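Side-chain contacts in ubiquinol-cytochrome C chaperone (Brucella abortus NCTC 8038, PDB 6RWT), which is a bacterial homolog of the mitochondrial chaperone Cbp3 and, by analogy with it, probably binds newly made cytochrome b during assembly of respiratory complex III: residues R19-I24 with D77-D82; S51-L56 with I172-V177; H59-K62 with A67-A70. All blocks are in the same frame, centred on the assembly; numbering follows the deposited sequence.

Contact 1: residues R19-I24 with D77-D82; sequences RVYEVI and DEFFKD
Tyr21 reaches from the helix through residues 19-24 onto the helix through 77-82 and meets three of its residues, Glu78, Phe79 and Asp82. Its CG stands anti to the backbone N (chi1 -163°), which carries the ring across the gap between the two helices. Over one ring face lies the CB of Glu78, offset toward the rim, over the CD1-CE1 bond, with Tyr21 CD1 and Glu78 CB 3.7 Å apart: a CH-pi contact made by the aliphatic root of an acidic residue. Beyond CB the Glu78 chain bends at chi2, and its carboxylate instead joins a salt bridge on its own helix, where Lys81 NZ meets Glu78 OE2 at 3.0 Å from above the carboxylate plane. At the far end of the ring Tyr21 OH donates a hydrogen bond to Asp82 OD2 (2.8 Å), arriving on the anti side and 25° out of the carboxylate plane. Glu78 and Asp82, four residues apart on one helix, thus hold the phenol over its face and at its hydroxyl end. Ile54 and Ile75 also touch Tyr21, while Phe79 meets the ring of Phe108. A magnesium ion lies about 4 Å from the Asp82 side chain. The axes of segments 19-24 and 77-82 are 11.4 Å apart and cross at -56°, an interface of an all-helical domain spanned by a tyrosine through a CH-pi contact and a hydrogen bond to a carboxylate.

Contact 2: residues S51-L56 with I172-V177; sequences SLHIFL and ISYMDV
The imidazole of His53 and the phenol ring of Tyr174 meet obliquely, with centroids 5.3 Å apart and planes 55° from each other. The Tyr174 CD2 corner lies at the edge of the histidine, near its plane, and the closest approach of the two side chains is between His53 CD2 and Tyr174 CD2 at 3.7 Å. At the edge of the phenol is Leu56: its CB lies near the ring plane, 4.0 Å from Tyr174 CE2, and Leu56 CD1 comes almost as near to the same ring carbon. The tyrosine thus meets two side chains a helical turn apart, Leu56 at its edge and His53 CD2 coming in obliquely.

The hydroxyl passes on to the helix backbone. Tyr174 OH donates to His53 O at 2.8 Å, with the donor 40° out of the carbonyl plane. The Tyr174 CG is placed anti to its carbonyl carbon (chi1 -68°), which directs the phenol from the loop toward the helix. One histidine thus receives the tyrosine twice, through its carbonyl oxygen and through a ring carbon. The nitrogens of the imidazole have other partners, ND1 bonding to Met49 O one turn back and NE2 to Tyr151 OH; bonds at both nitrogens should fix the ring's rotation and present its CD2 to the phenol.

Between these two segments, Tyr174 makes the contacts that join loop 172-177, which follows helix 164-168, to helix 43-61, whose residues 51-56 are buried. Ile24 of helix 2-28 also touches Tyr174, and Ile172 and Met175 of the loop lean on helix 145-161, at Leu159 and Gln154.

Contact 3: residues H59-K62 with A67-A70; sequences HRMK and ALNA
Met61 and Leu68 meet across the turn between two consecutive helices, Met61 CB lying 4.2 Å from Leu68 CB. Followed outward, Met61 begins at CB, which lies 3.7 Å from Leu68 O. CG comes next, farther from that same oxygen, and SD passes 4.1 Å from Leu68 O, so the thioether runs alongside one backbone carbonyl; the terminal CE continues past it, away from 67-70. This course follows from a CG anti to the carbonyl carbon (chi1 -68°) and a chain extended beyond it, while Leu71 and Ala72 of helix 66-89 also touch the methionine. The backbone returns the contact: Met61 O lies 3.6 Å from Leu68 CB.

On the other flank, Arg60 bends at chi2 (64°) and brings NH1 to within 3.8 Å of Leu68 CD1, a van der Waals contact oblique to the guanidinium. The charge itself is engaged outside the pair, in a salt bridge with Asp164 and in hydrogen bonds to the carbonyls of Ile162 and Leu159. Asn69 OD1 approaches Lys62 CA at 3.9 Å, and its ND2 bonds to Gly63 O inside the connection.

No hydrogen bond joins the two segments directly. Lys62 is the first residue after helix 43-61 to leave helical geometry, and the whole is an antiparallel helical hairpin with a short connection to helix 66-89, closed by van der Waals contacts.

Overall arrangement
Three successive helices, 2-28, 43-61 and 66-89, carry most of the contacts; the fourth element is the loop 172-177, reached through Tyr174. Contacts 1 and 2 touch directly, and their centres are about 12 Å apart: Ile54 CD1 packs 3.7 Å from Tyr21 CE1, and Ile24 CG1 lies 3.5 Å from Tyr174 OH, so one apolar core serves both. The centre of contact 3 is about 14 Å from those of the other two. It shares helix 66-89 with contact 1, the nearest atoms of the two being about 5 Å apart, and helix 43-61 with contact 2. A magnesium ion lies near contact 1, whereas the His53 side chain is about 14 Å from one and that of Met61 about 13 Å.

Contact 1: residues R19-I24 with D77-D82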
loop_
_atom_site.group_PDB
_atom_site.type_symbol
_atom_site.label_atom_id
_atom_site.label_comp_id
_atom_site.label_asym_id
_atom_site.label_seq_id
_atom_site.Cartn_x
_atom_site.Cartn_y
_atom_site.Cartn_z
ATOM N N ARG A 19 3.685 -1.962 14.140
ATOM C CA ARG A 19 3.458 -3.347 13.687
ATOM C C ARG A 19 2.666 -3.408 12.382
ATOM O O ARG A 19 3.001 -4.210 11.505
ATOM C CB ARG A 19 2.862 -4.282 14.755
ATOM C CG ARG A 19 1.781 -3.761 15.670
ATOM C CD ARG A 19 1.885 -4.551 16.969
ATOM N NE ARG A 19 1.260 -3.939 18.142
ATOM C CZ ARG A 19 0.004 -4.160 18.510
ATOM N NH1 ARG A 19 -0.482 -3.586 19.594
ATOM N NH2 ARG A 19 -0.772 -4.948 17.781
ATOM N N VAL A 20 1.654 -2.552 12.235
ATOM C CA VAL A 20 0.883 -2.493 10.972
ATOM C C VAL A 20 1.793 -2.112 9.791
ATOM O O VAL A 20 1.788 -2.796 8.758
ATOM C CB VAL A 20 -0.337 -1.533 11.088
ATOM C CG1 VAL A 20 -0.987 -1.248 9.735
ATOM C CG2 VAL A 20 -1.377 -2.105 12.036
ATOM N N TYR A 21 2.600 -1.060 9.957
ATOM C CA TYR A 21 3.505 -0.619 8.884
ATOM C C TYR A 21 4.521 -1.725 8.510
ATOM O O TYR A 21 4.784 -1.969 7.317
ATOM C CB TYR A 21 4.200 0.728 9.233
ATOM C CG TYR A 21 4.789 1.391 8.008
ATOM C CD1 TYR A 21 3.973 2.067 7.096
ATOM C CD2 TYR A 21 6.142 1.306 7.726
ATOM C CE1 TYR A 21 4.499 2.637 5.944
ATOM C CE2 TYR A 21 6.680 1.886 6.577
ATOM C CZ TYR A 21 5.852 2.551 5.688
ATOM O OH TYR A 21 6.365 3.119 4.537
ATOM N N GLU A 22 5.061 -2.416 9.517
ATOM C CA GLU A 22 6.004 -3.518 9.271
ATOM C C GLU A 22 5.386 -4.693 8.498
ATOM O O GLU A 22 6.046 -5.267 7.622
ATOM C CB GLU A 22 6.667 -3.971 10.580
ATOM C CG GLU A 22 7.649 -2.919 11.085
ATOM C CD GLU A 22 8.395 -3.307 12.347
ATOM O OE1 GLU A 22 7.872 -4.085 13.172
ATOM O OE2 GLU A 22 9.520 -2.798 12.522
ATOM N N VAL A 23 4.119 -5.011 8.780
ATOM C CA VAL A 23 3.388 -6.031 8.006
ATOM C C VAL A 23 3.235 -5.622 6.534
ATOM O O VAL A 23 3.436 -6.451 5.628
ATOM C CB VAL A 23 2.008 -6.370 8.624
ATOM C CG1 VAL A 23 1.180 -7.271 7.709
ATOM C CG2 VAL A 23 2.186 -7.069 9.967
ATOM N N ILE A 24 2.893 -4.353 6.301
ATOM C CA ILE A 24 2.731 -3.822 4.935
ATOM C C ILE A 24 4.068 -3.896 4.170
ATOM O O ILE A 24 4.109 -4.374 3.024
ATOM C CB ILE A 24 2.163 -2.375 4.953
ATOM C CG1 ILE A 24 0.765 -2.360 5.580
ATOM C CG2 ILE A 24 2.100 -1.794 3.543
ATOM C CD1 ILE A 24 0.194 -0.983 5.863
ATOM N N ASP A 77 1.086 8.867 6.724
ATOM C CA ASP A 77 2.196 9.678 7.271
ATOM C C ASP A 77 3.522 8.913 7.208
ATOM O O ASP A 77 4.538 9.443 6.731
ATOM C CB ASP A 77 1.900 10.090 8.730
ATOM C CG ASP A 77 2.934 11.069 9.307
ATOM O OD1 ASP A 77 3.123 12.159 8.725
ATOM O OD2 ASP A 77 3.543 10.769 10.362
ATOM N N GLU A 78 3.511 7.664 7.669
ATOM C CA GLU A 78 4.735 6.836 7.652
ATOM C C GLU A 78 5.213 6.556 6.218
ATOM O O GLU A 78 6.424 6.596 5.938
ATOM C CB GLU A 78 4.524 5.525 8.418
ATOM C CG GLU A 78 4.343 5.662 9.930
ATOM C CD GLU A 78 5.539 6.283 10.635
ATOM O OE1 GLU A 78 6.699 5.881 10.358
ATOM O OE2 GLU A 78 5.315 7.183 11.470
ATOM N N PHE A 79 4.263 6.286 5.319
ATOM C CA PHE A 79 4.553 6.065 3.885
ATOM C C PHE A 79 5.236 7.274 3.243
ATOM O O PHE A 79 6.279 7.135 2.626
ATOM C CB PHE A 79 3.256 5.713 3.151
ATOM C CG PHE A 79 3.373 5.657 1.647
ATOM C CD1 PHE A 79 4.145 4.688 1.016
ATOM C CD2 PHE A 79 2.662 6.559 0.854
ATOM C CE1 PHE A 79 4.208 4.628 -0.368
ATOM C CE2 PHE A 79 2.722 6.500 -0.528
ATOM C CZ PHE A 79 3.496 5.533 -1.141
ATOM N N PHE A 80 4.680 8.468 3.429
ATOM C CA PHE A 80 5.268 9.653 2.797
ATOM C C PHE A 80 6.638 10.020 3.397
ATOM O O PHE A 80 7.508 10.485 2.664
ATOM C CB PHE A 80 4.280 10.833 2.777
ATOM C CG PHE A 80 3.142 10.650 1.798
ATOM C CD1 PHE A 80 3.403 10.485 0.434
ATOM C CD2 PHE A 80 1.821 10.630 2.222
ATOM C CE1 PHE A 80 2.372 10.309 -0.481
ATOM C CE2 PHE A 80 0.785 10.460 1.308
ATOM C CZ PHE A 80 1.061 10.297 -0.042
ATOM N N LYS A 81 6.853 9.772 4.698
ATOM C CA LYS A 81 8.209 9.914 5.279
ATOM C C LYS A 81 9.224 8.959 4.614
ATOM O O LYS A 81 10.360 9.354 4.312
ATOM C CB LYS A 81 8.197 9.706 6.799
ATOM C CG LYS A 81 7.521 10.830 7.581
ATOM C CD LYS A 81 7.686 10.722 9.099
ATOM C CE LYS A 81 6.932 9.568 9.734
ATOM N NZ LYS A 81 6.916 9.651 11.233
ATOM N N ASP A 82 8.788 7.713 4.415
ATOM C CA ASP A 82 9.545 6.671 3.716
ATOM C C ASP A 82 9.921 7.098 2.289
ATOM O O ASP A 82 11.088 7.046 1.899
ATOM C CB ASP A 82 8.673 5.400 3.688
ATOM C CG ASP A 82 9.436 4.147 3.334
ATOM O OD1 ASP A 82 10.380 4.210 2.529
ATOM O OD2 ASP A 82 9.051 3.075 3.849
#

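Contact 2: residues S51-L56 with I172-V177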
loop_
_atom_site.group_PDB
_atom_site.type_symbol
_atom_site.label_atom_id
_atom_site.label_comp_id
_atom_site.label_asym_id
_atom_site.label_seq_id
_atom_site.Cartn_x
_atom_site.Cartn_y
_atom_site.Cartn_z
ATOM N N SER A 51 3.640 1.090 -2.600
ATOM C CA SER A 51 2.436 1.896 -2.842
ATOM C C SER A 51 1.179 1.041 -3.078
ATOM O O SER A 51 0.094 1.393 -2.601
ATOM C CB SER A 51 2.662 2.894 -3.995
ATOM O OG SER A 51 2.941 2.252 -5.224
ATOM N N LEU A 52 1.327 -0.083 -3.789
ATOM C CA LEU A 52 0.207 -1.017 -3.977
ATOM C C LEU A 52 -0.333 -1.529 -2.632
ATOM O O LEU A 52 -1.548 -1.566 -2.425
ATOM C CB LEU A 52 0.633 -2.192 -4.878
ATOM C CG LEU A 52 -0.343 -3.360 -5.048
ATOM C CD1 LEU A 52 -1.652 -2.887 -5.666
ATOM C CD2 LEU A 52 0.285 -4.456 -5.905
ATOM N N HIS A 53 0.575 -1.936 -1.740
ATOM C CA HIS A 53 0.185 -2.505 -0.442
ATOM C C HIS A 53 -0.348 -1.436 0.532
ATOM O O HIS A 53 -1.309 -1.689 1.278
ATOM C CB HIS A 53 1.336 -3.354 0.148
ATOM C CG HIS A 53 1.544 -4.651 -0.579
ATOM N ND1 HIS A 53 2.216 -4.750 -1.782
ATOM C CD2 HIS A 53 1.124 -5.904 -0.283
ATOM C CE1 HIS A 53 2.205 -6.012 -2.186
ATOM N NE2 HIS A 53 1.538 -6.728 -1.300
ATOM N N ILE A 54 0.231 -0.233 0.493
ATOM C CA ILE A 54 -0.308 0.906 1.241
ATOM C C ILE A 54 -1.731 1.256 0.750
ATOM O O ILE A 54 -2.653 1.411 1.565
ATOM C CB ILE A 54 0.646 2.134 1.164
ATOM C CG1 ILE A 54 1.950 1.853 1.918
ATOM C CG2 ILE A 54 -0.027 3.406 1.678
ATOM C CD1 ILE A 54 1.857 1.874 3.437
ATOM N N PHE A 55 -1.913 1.329 -0.573
ATOM C CA PHE A 55 -3.231 1.545 -1.156
ATOM C C PHE A 55 -4.265 0.537 -0.619
ATOM O O PHE A 55 -5.377 0.911 -0.257
ATOM C CB PHE A 55 -3.204 1.475 -2.701
ATOM C CG PHE A 55 -4.524 1.063 -3.291
ATOM C CD1 PHE A 55 -5.533 1.991 -3.463
ATOM C CD2 PHE A 55 -4.779 -0.275 -3.605
ATOM C CE1 PHE A 55 -6.777 1.601 -3.952
ATOM C CE2 PHE A 55 -6.016 -0.673 -4.081
ATOM C CZ PHE A 55 -7.015 0.272 -4.260
ATOM N N LEU A 56 -3.912 -0.747 -0.623
ATOM C CA LEU A 56 -4.846 -1.783 -0.151
ATOM C C LEU A 56 -5.303 -1.522 1.285
ATOM O O LEU A 56 -6.491 -1.669 1.597
ATOM C CB LEU A 56 -4.246 -3.189 -0.284
ATOM C CG LEU A 56 -4.355 -3.825 -1.674
ATOM C CD1 LEU A 56 -3.337 -4.942 -1.867
ATOM C CD2 LEU A 56 -5.768 -4.340 -1.931
ATOM N N ILE A 172 -3.660 -6.839 11.053
ATOM C CA ILE A 172 -3.709 -6.784 9.583
ATOM C C ILE A 172 -2.950 -7.985 8.996
ATOM O O ILE A 172 -1.951 -8.440 9.569
ATOM C CB ILE A 172 -3.133 -5.438 9.055
ATOM C CG1 ILE A 172 -3.434 -5.241 7.562
ATOM C CG2 ILE A 172 -1.622 -5.313 9.305
ATOM C CD1 ILE A 172 -3.129 -3.835 7.054
ATOM N N SER A 173 -3.438 -8.511 7.871
ATOM C CA SER A 173 -2.698 -9.524 7.115
ATOM C C SER A 173 -2.999 -9.434 5.619
ATOM O O SER A 173 -4.064 -8.948 5.207
ATOM C CB SER A 173 -2.973 -10.942 7.650
ATOM O OG SER A 173 -4.348 -11.265 7.599
ATOM N N TYR A 174 -2.026 -9.871 4.825
ATOM C CA TYR A 174 -2.138 -10.012 3.376
ATOM C C TYR A 174 -2.016 -11.494 3.022
ATOM O O TYR A 174 -1.595 -12.321 3.846
ATOM C CB TYR A 174 -1.028 -9.214 2.669
ATOM C CG TYR A 174 -1.181 -7.708 2.828
ATOM C CD1 TYR A 174 -0.812 -7.062 4.014
ATOM C CD2 TYR A 174 -1.732 -6.925 1.809
ATOM C CE1 TYR A 174 -0.970 -5.685 4.161
ATOM C CE2 TYR A 174 -1.890 -5.555 1.952
ATOM C CZ TYR A 174 -1.518 -4.928 3.135
ATOM O OH TYR A 174 -1.676 -3.551 3.297
ATOM N N MET A 175 -2.374 -11.822 1.788
ATOM C CA MET A 175 -2.236 -13.195 1.302
ATOM C C MET A 175 -0.755 -13.543 1.080
ATOM O O MET A 175 0.066 -12.652 0.848
ATOM C CB MET A 175 -3.034 -13.385 0.009
ATOM C CG MET A 175 -4.537 -13.116 0.123
ATOM S SD MET A 175 -5.450 -14.140 1.304
ATOM C CE MET A 175 -5.252 -15.754 0.553
ATOM N N ASP A 176 -0.412 -14.825 1.204
ATOM C CA ASP A 176 0.911 -15.345 0.818
ATOM C C ASP A 176 0.916 -15.503 -0.706
ATOM O O ASP A 176 0.278 -16.406 -1.249
ATOM C CB ASP A 176 1.182 -16.699 1.520
ATOM C CG ASP A 176 2.534 -17.353 1.136
ATOM O OD1 ASP A 176 3.294 -16.831 0.288
ATOM O OD2 ASP A 176 2.830 -18.439 1.694
ATOM N N VAL A 177 1.656 -14.634 -1.394
ATOM C CA VAL A 177 1.722 -14.660 -2.860
ATOM C C VAL A 177 2.163 -16.018 -3.447
ATOM O O VAL A 177 1.765 -16.353 -4.558
ATOM C CB VAL A 177 2.578 -13.477 -3.414
ATOM C CG1 VAL A 177 4.062 -13.689 -3.150
ATOM C CG2 VAL A 177 2.312 -13.265 -4.902
#

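Contact 3: residues H59-K62 with A67-A70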
loop_
_atom_site.group_PDB
_atom_site.type_symbol
_atom_site.label_atom_id
_atom_site.label_comp_id
_atom_site.label_asym_id
_atom_site.label_seq_id
_atom_site.Cartn_x
_atom_site.Cartn_y
_atom_site.Cartn_z
ATOM N N HIS A 59 -7.582 1.745 1.298
ATOM C CA HIS A 59 -8.842 1.372 0.638
ATOM C C HIS A 59 -9.791 0.636 1.596
ATOM O O HIS A 59 -10.999 0.915 1.618
ATOM C CB HIS A 59 -8.506 0.538 -0.614
ATOM C CG HIS A 59 -9.693 0.028 -1.367
ATOM N ND1 HIS A 59 -10.122 -1.277 -1.267
ATOM C CD2 HIS A 59 -10.528 0.634 -2.248
ATOM C CE1 HIS A 59 -11.178 -1.450 -2.043
ATOM N NE2 HIS A 59 -11.441 -0.309 -2.654
ATOM N N ARG A 60 -9.240 -0.269 2.407
ATOM C CA ARG A 60 -10.026 -0.976 3.432
ATOM C C ARG A 60 -10.480 -0.065 4.582
ATOM O O ARG A 60 -11.608 -0.189 5.077
ATOM C CB ARG A 60 -9.221 -2.155 4.003
ATOM C CG ARG A 60 -9.771 -2.790 5.288
ATOM C CD ARG A 60 -11.131 -3.446 5.094
ATOM N NE ARG A 60 -11.644 -4.023 6.345
ATOM C CZ ARG A 60 -12.314 -3.361 7.293
ATOM N NH1 ARG A 60 -12.598 -2.065 7.171
ATOM N NH2 ARG A 60 -12.722 -4.013 8.377
ATOM N N MET A 61 -9.585 0.814 5.026
ATOM C CA MET A 61 -9.818 1.622 6.231
ATOM C C MET A 61 -10.729 2.829 6.029
ATOM O O MET A 61 -11.389 3.250 6.988
ATOM C CB MET A 61 -8.485 2.069 6.840
ATOM C CG MET A 61 -7.679 0.924 7.425
ATOM S SD MET A 61 -6.047 1.448 7.987
ATOM C CE MET A 61 -5.279 -0.147 8.195
ATOM N N LYS A 62 -10.765 3.394 4.822
ATOM C CA LYS A 62 -11.632 4.559 4.526
ATOM C C LYS A 62 -13.095 4.252 4.809
ATOM O O LYS A 62 -13.638 3.273 4.300
ATOM C CB LYS A 62 -11.473 5.019 3.065
ATOM C CG LYS A 62 -12.635 5.839 2.498
ATOM C CD LYS A 62 -12.362 6.321 1.077
ATOM C CE LYS A 62 -11.797 7.733 1.044
ATOM N NZ LYS A 62 -12.863 8.757 1.216
ATOM N N ALA A 67 -11.542 5.393 14.456
ATOM C CA ALA A 67 -10.294 4.672 14.737
ATOM C C ALA A 67 -9.600 4.192 13.455
ATOM O O ALA A 67 -8.374 4.293 13.351
ATOM C CB ALA A 67 -10.539 3.503 15.678
ATOM N N LEU A 68 -10.365 3.669 12.490
ATOM C CA LEU A 68 -9.763 3.263 11.206
ATOM C C LEU A 68 -9.341 4.457 10.338
ATOM O O LEU A 68 -8.313 4.389 9.660
ATOM C CB LEU A 68 -10.689 2.325 10.417
ATOM C CG LEU A 68 -10.951 0.956 11.048
ATOM C CD1 LEU A 68 -11.859 0.125 10.140
ATOM C CD2 LEU A 68 -9.664 0.200 11.341
ATOM N N ASN A 69 -10.108 5.552 10.353
ATOM C CA ASN A 69 -9.689 6.760 9.635
ATOM C C ASN A 69 -8.364 7.309 10.209
ATOM O O ASN A 69 -7.495 7.730 9.448
ATOM C CB ASN A 69 -10.799 7.829 9.626
ATOM C CG ASN A 69 -11.971 7.465 8.712
ATOM O OD1 ASN A 69 -11.821 6.737 7.726
ATOM N ND2 ASN A 69 -13.149 7.982 9.038
ATOM N N ALA A 70 -8.200 7.272 11.536
ATOM C CA ALA A 70 -6.959 7.734 12.180
ATOM C C ALA A 70 -5.773 6.815 11.871
ATOM O O ALA A 70 -4.671 7.287 11.595
ATOM C CB ALA A 70 -7.148 7.854 13.687
#